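Local coordinates for protein succinylglutamate desuccinylase/aspartoacylase (Ruegeria sp. TM1040, PDB 3NA6) that probably acts as a metal-dependent hydrolase that cleaves the amide bond of N-acylated amino acids, in the manner of succinylglutamate desuccinylase and aspartoacylase, at residues Thr51-Gly56 / Arg132-Met137; Pro66-Glu71 / Lys227-Val232; Gly83-Val88 / Phe236-Gly241. All coordinates share one frame; numbering follows the deposited sequence.

Contact 1: Thr51-Gly56 / Arg132-Met137; sequences TALLTG and RTLLPM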
ATOM      1  N   THR A  51     -41.987 -17.371  -1.585  1.00 21.65           N
ATOM      2  CA  THR A  51     -40.938 -16.431  -1.882  1.00 20.46           C
ATOM      3  C   THR A  51     -39.634 -17.144  -1.635  1.00 22.13           C
ATOM      4  O   THR A  51     -39.470 -17.775  -0.590  1.00 20.88           O
ATOM      5  CB  THR A  51     -41.002 -15.192  -0.980  1.00 22.95           C
ATOM      6  OG1 THR A  51     -42.191 -14.440  -1.278  1.00 22.01           O
ATOM      7  CG2 THR A  51     -39.707 -14.316  -1.186  1.00 19.91           C
ATOM      8  N   ALA A  52     -38.727 -17.076  -2.612  1.00 22.17           N
ATOM      9  CA  ALA A  52     -37.364 -17.574  -2.462  1.00 21.02           C
ATOM     10  C   ALA A  52     -36.401 -16.397  -2.482  1.00 22.22           C
ATOM     11  O   ALA A  52     -36.495 -15.502  -3.338  1.00 22.27           O
ATOM     12  CB  ALA A  52     -36.999 -18.575  -3.553  1.00 17.16           C
ATOM     13  N   LEU A  53     -35.474 -16.422  -1.525  1.00 22.59           N
ATOM     14  CA  LEU A  53     -34.375 -15.494  -1.454  1.00 21.87           C
ATOM     15  C   LEU A  53     -33.114 -16.191  -1.946  1.00 22.12           C
ATOM     16  O   LEU A  53     -32.635 -17.173  -1.355  1.00 22.33           O
ATOM     17  CB  LEU A  53     -34.203 -14.976  -0.036  1.00 23.25           C
ATOM     18  CG  LEU A  53     -33.140 -13.879   0.202  1.00 22.54           C
ATOM     19  CD1 LEU A  53     -33.422 -12.591  -0.613  1.00 23.76           C
ATOM     20  CD2 LEU A  53     -33.042 -13.572   1.700  1.00 20.67           C
ATOM     21  N   LEU A  54     -32.581 -15.661  -3.037  1.00 17.88           N
ATOM     22  CA  LEU A  54     -31.499 -16.294  -3.811  1.00 19.34           C
ATOM     23  C   LEU A  54     -30.261 -15.402  -3.784  1.00 18.68           C
ATOM     24  O   LEU A  54     -30.313 -14.242  -4.227  1.00 20.29           O
ATOM     25  CB  LEU A  54     -31.936 -16.550  -5.251  1.00 19.26           C
ATOM     26  CG  LEU A  54     -33.323 -17.222  -5.370  1.00 20.66           C
ATOM     27  CD1 LEU A  54     -33.824 -17.144  -6.760  1.00 18.27           C
ATOM     28  CD2 LEU A  54     -33.225 -18.644  -4.863  1.00 21.55           C
ATOM     29  N   THR A  55     -29.175 -15.921  -3.240  1.00 18.81           N
ATOM     30  CA  THR A  55     -27.958 -15.133  -3.130  1.00 18.43           C
ATOM     31  C   THR A  55     -26.757 -15.835  -3.751  1.00 19.50           C
ATOM     32  O   THR A  55     -26.621 -17.060  -3.653  1.00 19.22           O
ATOM     33  CB  THR A  55     -27.661 -14.846  -1.653  1.00 17.17           C
ATOM     34  OG1 THR A  55     -27.842 -16.052  -0.881  1.00 20.30           O
ATOM     35  CG2 THR A  55     -28.589 -13.749  -1.125  1.00 21.11           C
ATOM     36  N   GLY A  56     -25.899 -15.039  -4.381  1.00 20.36           N
ATOM     37  CA  GLY A  56     -24.585 -15.447  -4.824  1.00 20.69           C
ATOM     38  C   GLY A  56     -23.545 -14.494  -4.252  1.00 20.62           C
ATOM     39  O   GLY A  56     -23.864 -13.436  -3.794  1.00 19.99           O
ATOM     40  N   ARG A 132     -33.411  -9.287   9.389  1.00 24.60           N
ATOM     41  CA  ARG A 132     -34.653  -8.690   9.907  1.00 27.47           C
ATOM     42  C   ARG A 132     -35.634  -8.214   8.844  1.00 25.98           C
ATOM     43  O   ARG A 132     -36.809  -8.044   9.146  1.00 27.05           O
ATOM     44  CB  ARG A 132     -34.325  -7.541  10.873  1.00 27.21           C
ATOM     45  CG  ARG A 132     -33.611  -8.049  12.150  1.00 26.12           C
ATOM     46  CD  ARG A 132     -33.626  -7.038  13.292  1.00 26.78           C
ATOM     47  NE  ARG A 132     -32.934  -5.826  12.870  1.00 26.76           N
ATOM     48  CZ  ARG A 132     -33.388  -4.584  12.977  1.00 34.43           C
ATOM     49  NH1 ARG A 132     -34.534  -4.318  13.591  1.00 35.58           N
ATOM     50  NH2 ARG A 132     -32.656  -3.594  12.501  1.00 27.36           N
ATOM     51  N   THR A 133     -35.191  -8.000   7.606  1.00 23.89           N
ATOM     52  CA  THR A 133     -36.092  -7.481   6.593  1.00 22.30           C
ATOM     53  C   THR A 133     -36.353  -8.495   5.499  1.00 22.42           C
ATOM     54  O   THR A 133     -37.498  -8.834   5.254  1.00 23.11           O
ATOM     55  CB  THR A 133     -35.597  -6.133   6.001  1.00 26.51           C
ATOM     56  OG1 THR A 133     -35.393  -5.221   7.076  1.00 20.94           O
ATOM     57  CG2 THR A 133     -36.621  -5.538   5.029  1.00 25.20           C
ATOM     58  N   LEU A 134     -35.316  -9.009   4.842  1.00 20.35           N
ATOM     59  CA  LEU A 134     -35.541  -9.888   3.722  1.00 21.27           C
ATOM     60  C   LEU A 134     -35.932 -11.321   4.119  1.00 22.06           C
ATOM     61  O   LEU A 134     -36.922 -11.853   3.619  1.00 22.86           O
ATOM     62  CB  LEU A 134     -34.344  -9.882   2.785  1.00 23.52           C
ATOM     63  CG  LEU A 134     -34.017  -8.553   2.107  1.00 24.01           C
ATOM     64  CD1 LEU A 134     -32.879  -8.778   1.111  1.00 23.30           C
ATOM     65  CD2 LEU A 134     -35.294  -8.023   1.399  1.00 18.71           C
ATOM     66  N   LEU A 135     -35.157 -11.956   4.984  1.00 24.70           N
ATOM     67  CA  LEU A 135     -35.455 -13.346   5.380  1.00 24.59           C
ATOM     68  C   LEU A 135     -36.877 -13.506   5.925  1.00 23.75           C
ATOM     69  O   LEU A 135     -37.536 -14.474   5.587  1.00 23.17           O
ATOM     70  CB  LEU A 135     -34.440 -13.931   6.383  1.00 25.18           C
ATOM     71  CG  LEU A 135     -33.147 -14.478   5.736  1.00 27.10           C
ATOM     72  CD1 LEU A 135     -32.086 -14.919   6.782  1.00 20.04           C
ATOM     73  CD2 LEU A 135     -33.537 -15.613   4.814  1.00 19.31           C
ATOM     74  N   PRO A 136     -37.351 -12.558   6.741  1.00 24.02           N
ATOM     75  CA  PRO A 136     -38.726 -12.779   7.189  1.00 25.58           C
ATOM     76  C   PRO A 136     -39.783 -12.770   6.086  1.00 26.51           C
ATOM     77  O   PRO A 136     -40.862 -13.274   6.329  1.00 27.65           O
ATOM     78  CB  PRO A 136     -38.981 -11.648   8.194  1.00 24.30           C
ATOM     79  CG  PRO A 136     -37.624 -11.287   8.726  1.00 23.96           C
ATOM     80  CD  PRO A 136     -36.689 -11.483   7.511  1.00 21.61           C
HETATM   81  N   MSE A 137     -39.488 -12.228   4.909  0.50 24.77           N
HETATM   82  CA  MSE A 137     -40.446 -12.276   3.822  0.50 24.74           C
HETATM   83  C   MSE A 137     -40.215 -13.475   2.936  0.50 24.63           C
HETATM   84  O   MSE A 137     -41.001 -13.713   2.031  0.50 25.12           O
HETATM   85  CB  MSE A 137     -40.383 -10.990   3.012  0.50 25.19           C
HETATM   86  CG  MSE A 137     -40.899  -9.797   3.786  0.50 23.75           C
HETATM   87 SE   MSE A 137     -41.187  -8.297   2.613  0.38 28.41          SE
HETATM   88  CE  MSE A 137     -39.702  -8.598   1.336  0.50 12.60           C
TER

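Contact 2: Pro66-Glu71 / Lys227-Val232; sequences PVALQE and KGLRNV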
ATOM      1  N   PRO A  66     -23.308 -16.368  -8.879  1.00 19.23           N
ATOM      2  CA  PRO A  66     -23.523 -15.098  -9.557  1.00 20.83           C
ATOM      3  C   PRO A  66     -23.868 -15.195 -11.052  1.00 21.80           C
ATOM      4  O   PRO A  66     -24.724 -14.443 -11.536  1.00 21.27           O
ATOM      5  CB  PRO A  66     -22.203 -14.385  -9.317  1.00 16.39           C
ATOM      6  CG  PRO A  66     -21.832 -14.821  -7.940  1.00 17.29           C
ATOM      7  CD  PRO A  66     -22.175 -16.289  -7.935  1.00 19.83           C
ATOM      8  N   VAL A  67     -23.215 -16.093 -11.784  1.00 24.28           N
ATOM      9  CA  VAL A  67     -23.562 -16.305 -13.195  1.00 21.68           C
ATOM     10  C   VAL A  67     -25.011 -16.792 -13.316  1.00 22.78           C
ATOM     11  O   VAL A  67     -25.797 -16.258 -14.113  1.00 20.63           O
ATOM     12  CB  VAL A  67     -22.578 -17.285 -13.868  1.00 23.24           C
ATOM     13  CG1 VAL A  67     -23.081 -17.686 -15.266  1.00 18.25           C
ATOM     14  CG2 VAL A  67     -21.182 -16.657 -13.940  1.00 21.76           C
ATOM     15  N   ALA A  68     -25.364 -17.827 -12.548  1.00 22.22           N
ATOM     16  CA  ALA A  68     -26.713 -18.404 -12.606  1.00 21.78           C
ATOM     17  C   ALA A  68     -27.793 -17.391 -12.235  1.00 21.83           C
ATOM     18  O   ALA A  68     -28.878 -17.349 -12.860  1.00 22.24           O
ATOM     19  CB  ALA A  68     -26.807 -19.660 -11.696  1.00 21.84           C
ATOM     20  N   LEU A  69     -27.477 -16.539 -11.255  1.00 22.54           N
ATOM     21  CA  LEU A  69     -28.444 -15.555 -10.739  1.00 22.57           C
ATOM     22  C   LEU A  69     -28.557 -14.351 -11.647  1.00 21.96           C
ATOM     23  O   LEU A  69     -29.678 -13.826 -11.831  1.00 22.30           O
ATOM     24  CB  LEU A  69     -28.138 -15.148  -9.281  1.00 18.86           C
ATOM     25  CG  LEU A  69     -28.298 -16.302  -8.270  1.00 21.30           C
ATOM     26  CD1 LEU A  69     -27.754 -15.977  -6.855  1.00 18.19           C
ATOM     27  CD2 LEU A  69     -29.801 -16.677  -8.172  1.00 18.14           C
ATOM     28  N   GLN A  70     -27.447 -13.917 -12.254  1.00 21.45           N
ATOM     29  CA  GLN A  70     -27.572 -12.824 -13.215  1.00 22.01           C
ATOM     30  C   GLN A  70     -28.449 -13.282 -14.381  1.00 23.53           C
ATOM     31  O   GLN A  70     -29.307 -12.534 -14.827  1.00 23.94           O
ATOM     32  CB  GLN A  70     -26.233 -12.322 -13.758  1.00 22.22           C
ATOM     33  CG  GLN A  70     -25.480 -11.399 -12.841  1.00 20.45           C
ATOM     34  CD  GLN A  70     -26.103  -9.980 -12.792  1.00 28.04           C
ATOM     35  OE1 GLN A  70     -27.314  -9.809 -12.596  1.00 41.28           O
ATOM     36  NE2 GLN A  70     -25.279  -8.986 -12.943  1.00 33.76           N
ATOM     37  N   GLU A  71     -28.248 -14.510 -14.859  1.00 22.87           N
ATOM     38  CA  GLU A  71     -29.058 -15.003 -15.985  1.00 23.36           C
ATOM     39  C   GLU A  71     -30.527 -15.134 -15.573  1.00 22.97           C
ATOM     40  O   GLU A  71     -31.425 -14.716 -16.292  1.00 24.18           O
ATOM     41  CB  GLU A  71     -28.544 -16.334 -16.486  1.00 23.89           C
ATOM     42  CG  GLU A  71     -29.254 -16.814 -17.730  1.00 23.23           C
ATOM     43  CD  GLU A  71     -28.853 -18.202 -18.119  1.00 33.31           C
ATOM     44  OE1 GLU A  71     -27.787 -18.379 -18.743  1.00 36.42           O
ATOM     45  OE2 GLU A  71     -29.616 -19.122 -17.809  1.00 46.20           O
ATOM     46  N   LYS A 227     -28.936 -25.501 -13.503  1.00 23.08           N
ATOM     47  CA  LYS A 227     -29.843 -26.650 -13.408  1.00 24.70           C
ATOM     48  C   LYS A 227     -30.339 -26.802 -11.967  1.00 24.54           C
ATOM     49  O   LYS A 227     -31.537 -26.977 -11.711  1.00 21.54           O
ATOM     50  CB  LYS A 227     -29.131 -27.920 -13.870  1.00 26.48           C
ATOM     51  CG  LYS A 227     -29.764 -29.255 -13.489  1.00 30.08           C
ATOM     52  CD  LYS A 227     -28.735 -30.425 -13.676  1.00 32.60           C
ATOM     53  CE  LYS A 227     -29.096 -31.648 -12.865  1.00 29.25           C
ATOM     54  NZ  LYS A 227     -27.995 -32.657 -12.733  1.00 26.70           N
ATOM     55  N   GLY A 228     -29.401 -26.760 -11.040  1.00 24.35           N
ATOM     56  CA  GLY A 228     -29.714 -26.876  -9.619  1.00 26.93           C
ATOM     57  C   GLY A 228     -30.698 -25.790  -9.193  1.00 25.27           C
ATOM     58  O   GLY A 228     -31.663 -26.087  -8.510  1.00 24.31           O
ATOM     59  N   LEU A 229     -30.477 -24.554  -9.643  1.00 24.14           N
ATOM     60  CA  LEU A 229     -31.346 -23.413  -9.324  1.00 23.89           C
ATOM     61  C   LEU A 229     -32.738 -23.596  -9.903  1.00 23.97           C
ATOM     62  O   LEU A 229     -33.752 -23.455  -9.189  1.00 20.73           O
ATOM     63  CB  LEU A 229     -30.762 -22.127  -9.867  1.00 25.10           C
ATOM     64  CG  LEU A 229     -31.502 -20.803  -9.640  1.00 27.72           C
ATOM     65  CD1 LEU A 229     -31.798 -20.643  -8.125  1.00 19.77           C
ATOM     66  CD2 LEU A 229     -30.703 -19.572 -10.246  1.00 20.09           C
ATOM     67  N   ARG A 230     -32.792 -23.959 -11.187  1.00 24.37           N
ATOM     68  CA  ARG A 230     -34.060 -24.205 -11.826  1.00 24.93           C
ATOM     69  C   ARG A 230     -34.781 -25.376 -11.148  1.00 24.77           C
ATOM     70  O   ARG A 230     -35.973 -25.259 -10.807  1.00 21.88           O
ATOM     71  CB  ARG A 230     -33.884 -24.444 -13.317  1.00 24.87           C
ATOM     72  CG  ARG A 230     -35.208 -24.598 -14.058  1.00 31.50           C
ATOM     73  CD  ARG A 230     -35.018 -24.825 -15.581  1.00 31.03           C
ATOM     74  NE  ARG A 230     -36.264 -25.278 -16.200  1.00 32.83           N
ATOM     75  CZ  ARG A 230     -36.686 -26.547 -16.279  1.00 43.23           C
ATOM     76  NH1 ARG A 230     -35.966 -27.569 -15.810  1.00 34.34           N
ATOM     77  NH2 ARG A 230     -37.859 -26.797 -16.845  1.00 54.11           N
ATOM     78  N   ASN A 231     -34.073 -26.487 -10.936  1.00 22.01           N
ATOM     79  CA  ASN A 231     -34.647 -27.616 -10.215  1.00 22.16           C
ATOM     80  C   ASN A 231     -35.253 -27.249  -8.860  1.00 24.00           C
ATOM     81  O   ASN A 231     -36.402 -27.644  -8.584  1.00 23.19           O
ATOM     82  CB  ASN A 231     -33.640 -28.724  -9.986  1.00 25.46           C
ATOM     83  CG  ASN A 231     -33.382 -29.588 -11.238  1.00 27.13           C
ATOM     84  OD1 ASN A 231     -34.067 -29.491 -12.246  1.00 27.28           O
ATOM     85  ND2 ASN A 231     -32.372 -30.427 -11.152  1.00 24.34           N
ATOM     86  N   VAL A 232     -34.502 -26.543  -8.000  1.00 22.81           N
ATOM     87  CA  VAL A 232     -35.053 -26.232  -6.672  1.00 23.02           C
ATOM     88  C   VAL A 232     -36.237 -25.265  -6.792  1.00 22.24           C
ATOM     89  O   VAL A 232     -37.210 -25.380  -6.039  1.00 23.65           O
ATOM     90  CB  VAL A 232     -34.002 -25.749  -5.639  1.00 23.52           C
ATOM     91  CG1 VAL A 232     -32.925 -26.823  -5.450  1.00 20.65           C
ATOM     92  CG2 VAL A 232     -33.391 -24.418  -6.046  1.00 21.56           C
TER

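Contact 3: Gly83-Val88 / Phe236-Gly241; sequences GRLIIV and FGILQG. With CA (calcium ion), chain C.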
ATOM      1  N   GLY A  83     -45.390 -17.044  -7.357  1.00 23.16           N
ATOM      2  CA  GLY A  83     -44.677 -16.747  -6.124  1.00 23.34           C
ATOM      3  C   GLY A  83     -43.795 -15.528  -6.358  1.00 22.12           C
ATOM      4  O   GLY A  83     -44.166 -14.613  -7.095  1.00 23.35           O
ATOM      5  N   ARG A  84     -42.632 -15.546  -5.727  1.00 21.17           N
ATOM      6  CA  ARG A  84     -41.705 -14.432  -5.765  1.00 22.13           C
ATOM      7  C   ARG A  84     -40.281 -14.903  -5.739  1.00 23.66           C
ATOM      8  O   ARG A  84     -39.900 -15.748  -4.917  1.00 20.98           O
ATOM      9  CB  ARG A  84     -41.942 -13.509  -4.593  1.00 21.87           C
ATOM     10  CG  ARG A  84     -40.978 -12.298  -4.565  1.00 21.63           C
ATOM     11  CD  ARG A  84     -41.437 -11.215  -3.621  1.00 19.24           C
ATOM     12  NE  ARG A  84     -41.720 -11.737  -2.281  1.00 21.03           N
ATOM     13  CZ  ARG A  84     -41.914 -10.980  -1.201  1.00 27.23           C
ATOM     14  NH1 ARG A  84     -41.832  -9.654  -1.257  1.00 26.56           N
ATOM     15  NH2 ARG A  84     -42.176 -11.568  -0.046  1.00 25.98           N
ATOM     16  N   LEU A  85     -39.480 -14.328  -6.630  1.00 24.29           N
ATOM     17  CA  LEU A  85     -38.026 -14.467  -6.577  1.00 21.12           C
ATOM     18  C   LEU A  85     -37.393 -13.157  -6.083  1.00 20.91           C
ATOM     19  O   LEU A  85     -37.633 -12.129  -6.656  1.00 21.87           O
ATOM     20  CB  LEU A  85     -37.495 -14.825  -7.974  1.00 20.82           C
ATOM     21  CG  LEU A  85     -38.044 -16.098  -8.625  1.00 18.61           C
ATOM     22  CD1 LEU A  85     -37.606 -16.164 -10.097  1.00 23.23           C
ATOM     23  CD2 LEU A  85     -37.597 -17.352  -7.862  1.00 16.82           C
ATOM     24  N   ILE A  86     -36.605 -13.181  -5.008  1.00 20.04           N
ATOM     25  CA  ILE A  86     -35.779 -12.017  -4.629  1.00 17.78           C
ATOM     26  C   ILE A  86     -34.332 -12.441  -4.925  1.00 19.75           C
ATOM     27  O   ILE A  86     -33.787 -13.340  -4.237  1.00 18.46           O
ATOM     28  CB  ILE A  86     -35.929 -11.639  -3.168  1.00 16.37           C
ATOM     29  CG1 ILE A  86     -37.386 -11.288  -2.872  1.00 21.48           C
ATOM     30  CG2 ILE A  86     -35.041 -10.441  -2.819  1.00 23.67           C
ATOM     31  CD1 ILE A  86     -37.726 -11.137  -1.380  1.00 18.18           C
ATOM     32  N   ILE A  87     -33.748 -11.839  -5.969  1.00 18.37           N
ATOM     33  CA  ILE A  87     -32.480 -12.269  -6.544  1.00 19.44           C
ATOM     34  C   ILE A  87     -31.386 -11.224  -6.243  1.00 20.58           C
ATOM     35  O   ILE A  87     -31.489 -10.078  -6.662  1.00 21.21           O
ATOM     36  CB  ILE A  87     -32.587 -12.403  -8.071  1.00 20.68           C
ATOM     37  CG1 ILE A  87     -33.818 -13.240  -8.452  1.00 21.19           C
ATOM     38  CG2 ILE A  87     -31.257 -12.976  -8.632  1.00 20.33           C
ATOM     39  CD1 ILE A  87     -34.074 -13.400  -9.975  1.00 18.22           C
ATOM     40  N   VAL A  88     -30.347 -11.645  -5.538  1.00 22.39           N
ATOM     41  CA  VAL A  88     -29.193 -10.797  -5.175  1.00 21.81           C
ATOM     42  C   VAL A  88     -27.937 -11.569  -5.612  1.00 21.06           C
ATOM     43  O   VAL A  88     -27.397 -12.372  -4.859  1.00 18.29           O
ATOM     44  CB  VAL A  88     -29.178 -10.565  -3.659  1.00 20.72           C
ATOM     45  CG1 VAL A  88     -28.003  -9.671  -3.211  1.00 15.56           C
ATOM     46  CG2 VAL A  88     -30.522  -9.964  -3.201  1.00 18.38           C
ATOM     47  N   PHE A 236     -39.831 -25.962  -5.255  1.00 22.10           N
ATOM     48  CA  PHE A 236     -40.519 -24.999  -4.389  1.00 24.60           C
ATOM     49  C   PHE A 236     -41.810 -24.442  -5.000  1.00 24.42           C
ATOM     50  O   PHE A 236     -42.493 -23.618  -4.372  1.00 25.81           O
ATOM     51  CB  PHE A 236     -39.587 -23.820  -4.034  1.00 20.53           C
ATOM     52  CG  PHE A 236     -38.352 -24.205  -3.224  1.00 28.67           C
ATOM     53  CD1 PHE A 236     -38.431 -25.119  -2.174  1.00 19.40           C
ATOM     54  CD2 PHE A 236     -37.131 -23.598  -3.482  1.00 27.04           C
ATOM     55  CE1 PHE A 236     -37.304 -25.427  -1.409  1.00 29.61           C
ATOM     56  CE2 PHE A 236     -36.000 -23.918  -2.713  1.00 29.90           C
ATOM     57  CZ  PHE A 236     -36.098 -24.848  -1.694  1.00 25.86           C
ATOM     58  N   GLY A 237     -42.125 -24.859  -6.222  1.00 25.23           N
ATOM     59  CA  GLY A 237     -43.358 -24.476  -6.872  1.00 26.10           C
ATOM     60  C   GLY A 237     -43.364 -23.065  -7.436  1.00 26.74           C
ATOM     61  O   GLY A 237     -44.413 -22.550  -7.806  1.00 24.08           O
ATOM     62  N   ILE A 238     -42.206 -22.435  -7.551  1.00 23.89           N
ATOM     63  CA  ILE A 238     -42.163 -21.049  -8.008  1.00 24.55           C
ATOM     64  C   ILE A 238     -42.047 -20.953  -9.532  1.00 26.61           C
ATOM     65  O   ILE A 238     -42.611 -20.020 -10.152  1.00 25.33           O
ATOM     66  CB  ILE A 238     -41.009 -20.265  -7.323  1.00 23.38           C
ATOM     67  CG1 ILE A 238     -41.153 -20.359  -5.790  1.00 24.75           C
ATOM     68  CG2 ILE A 238     -40.995 -18.815  -7.802  1.00 22.45           C
ATOM     69  CD1 ILE A 238     -40.024 -19.683  -4.928  1.00 22.47           C
ATOM     70  N   LEU A 239     -41.254 -21.860 -10.112  1.00 26.76           N
ATOM     71  CA  LEU A 239     -41.130 -22.010 -11.573  1.00 28.05           C
ATOM     72  C   LEU A 239     -41.807 -23.325 -11.925  1.00 29.78           C
ATOM     73  O   LEU A 239     -42.027 -24.158 -11.047  1.00 29.58           O
ATOM     74  CB  LEU A 239     -39.663 -22.036 -12.042  1.00 25.10           C
ATOM     75  CG  LEU A 239     -38.807 -20.785 -11.859  1.00 27.95           C
ATOM     76  CD1 LEU A 239     -37.355 -20.946 -12.406  1.00 24.31           C
ATOM     77  CD2 LEU A 239     -39.481 -19.600 -12.535  1.00 25.25           C
ATOM     78  N   GLN A 240     -42.194 -23.496 -13.186  1.00 30.05           N
ATOM     79  CA  GLN A 240     -42.889 -24.724 -13.594  1.00 32.25           C
ATOM     80  C   GLN A 240     -42.036 -25.419 -14.632  1.00 33.37           C
ATOM     81  O   GLN A 240     -41.129 -24.808 -15.190  1.00 33.75           O
ATOM     82  CB  GLN A 240     -44.299 -24.413 -14.113  1.00 33.41           C
ATOM     83  CG  GLN A 240     -45.215 -23.777 -12.970  1.00 44.52           C
ATOM     84  CD  GLN A 240     -45.147 -22.241 -12.962  1.00 52.72           C
ATOM     85  OE1 GLN A 240     -45.379 -21.619 -13.997  1.00 71.53           O
ATOM     86  NE2 GLN A 240     -44.821 -21.634 -11.817  1.00 48.13           N
ATOM     87  N   GLY A 241     -42.295 -26.698 -14.864  1.00 34.31           N
ATOM     88  CA  GLY A 241     -41.532 -27.467 -15.851  1.00 37.12           C
ATOM     89  C   GLY A 241     -41.072 -28.784 -15.260  1.00 36.76           C
ATOM     90  O   GLY A 241     -41.438 -29.113 -14.145  1.00 37.73           O
TER
HETATM   91 CA    CA C 332     -46.665 -23.006  -8.379  1.00 50.64          CA
HETATM   92  O   HOH W   1     -46.099 -24.858  -9.938  1.00 30.91           O
HETATM   93  O   HOH W   2     -47.113 -24.828  -6.658  1.00 34.30           O
HETATM   94  O   HOH W   3     -49.056 -22.510  -9.027  1.00 32.77           O
HETATM   95  O   HOH W   4     -46.977 -21.515  -6.247  1.00 21.13           O

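Contact 1: Thr51-Gly56 / Arg132-Met137
Leu53 holds CG anti to its backbone N (chi1 -175°), while Leu135 turns CG back beside its own backbone N (chi1 -82°), and together these torsions bring a methyl of each leucine together. Within the leucine cluster, Leu53 touches through its CD2 methyl. It lies 3.8 Å from Leu135 CD2 and also reaches Leu134, whose CB is 4.1 Å from Leu53 CD2. The side chain of Leu53 crosses both leucines at about a right angle, and its CD2 methyl sits against two successive residues of the other segment. Leu135 starts out pointing away from the strand, and its far end curls back to make the contact. The arrangement belongs to the alpha/beta core of the catalytic domain. Strand 51-55 runs parallel to its neighbours 83-88 and 140-143 in the mixed sheet, and helix 122-134, which leads into strand 140-143, lies over the face to which Leu53 points. Phe130 of that helix and Tyr195 of helix 195-200 also touch Leu53 and extend the apolar patch. At the beginning of the strand the chemistry changes. Thr51 CB comes within 3.4 Å of Met137 O, and its CG2 methyl is 3.5 Å from Met137 O, a van der Waals approach of carbon to a carbonyl oxygen. The hydroxyl of Thr51 has its polar partner in Arg84 NE. Met137, a selenomethionine here, closes a turn through its backbone N, bonded to Leu134 O at 2.9 Å.

Contact 2: Pro66-Glu71 / Lys227-Val232
Ala68 is the first residue of 66-71 to meet the other helix, its CB pointing at Leu229 and lying 4.2 Å from Leu229 CD2. The backbone of Ala68 shares in the contact as well, since its carbonyl O is 3.9 Å from Leu229 CD2. One step on, Leu69 sends its CD2 to within 3.7 Å of Leu229 CD2, and the two leucine side chains cross at about a right angle. Leu229 gets there because CG is anti to its backbone N (chi1 -180°), which carries the branched end out from helix 219-235 and sets one methyl against both Ala68 and Leu69. Leu54 of strand 51-55 touches Leu69 and Leu229 alike, so this spot joins two helices to the face of the central sheet on which they both lie. Gln70 and Glu71 then turn elsewhere. Gln70 NE2 is bonded to Tyr90 OH and to Arg292 O of a second subunit, whereas Glu71 OE1 forms salt bridges with Lys226 and with Arg286 of that subunit. Helix 64-75 therefore has one side in the core of its own chain and another in the subunit interface, where Pro66 and Val67 also pack. No hydrogen bond or charge pair links the two segments directly; a small residue allows close approach, CA atoms of Ala68 and Leu229 being 7.6 Å apart, and cohesion at this point rests on dispersion and exclusion of water, with polar anchoring supplied by side chains around it.

Contact 3: Gly83-Val88 / Phe236-Gly241
Ile238 and Leu85 cross obliquely, each offering one methyl. Ile238 CG2 lies 3.7 Å from Leu85 CD2 and 4.1 Å from Leu85 CG, so it rests against the branched end of the leucine. The CB of Ile238 is directed at the strand; Leu85 sets off to one side and only its end swings in. With CG1 beside the backbone N (chi1 -56°), the other arm of Ile238 runs along the strand backbone and brings its CD1 methyl to 3.9 Å from Arg84 O. Gly83, having no side chain, lets Ile238 lie beside the start of the strand. Strand 83-88 lies between 36-46 and 51-55 in the central mixed sheet, and Ile238 belongs to the loop that follows helix 219-235. That helix ends in a Schellman motif at Gly237, whose phi of 77° turns the chain so that the next residue can plug onto the sheet; Ala52 and Lys50 touch the same isoleucine. The turn also presents Gly237 O to a calcium ion at 2.4 Å. Four waters, at 2.5 to 2.6 Å from the ion, and Thr82 from just before the strand are further ligands, so the metal bridges the helix end and the strand start. Arg84 points away from Ile238: its NH1 is bonded to Leu13 O, while Ile86 CD1 sits 4.1 Å above one face of the guanidinium plane, toward the rim.

Overall arrangement
Strand 51-55 is the common thread: it takes part in contact 1 directly, pairs with strand 83-88 of contact 3 through Ala52 O to Ile86 N and Leu54 N to Ile86 O, and lies under helix 64-75 of contact 2. Contact 1 is on the sheet face bearing helix 122-134; contact 2 is on the opposite one, which Leu85 of contact 3 shares. All three are buried and lack crossing hydrogen bonds. Contact 2 is the most central, yet borders another subunit, while contact 3 lies toward the rim of the chain, beside a hydrated calcium ion. In each a backbone carbonyl lies beside aliphatic carbon; only in contact 1 is it beside a threonine side chain.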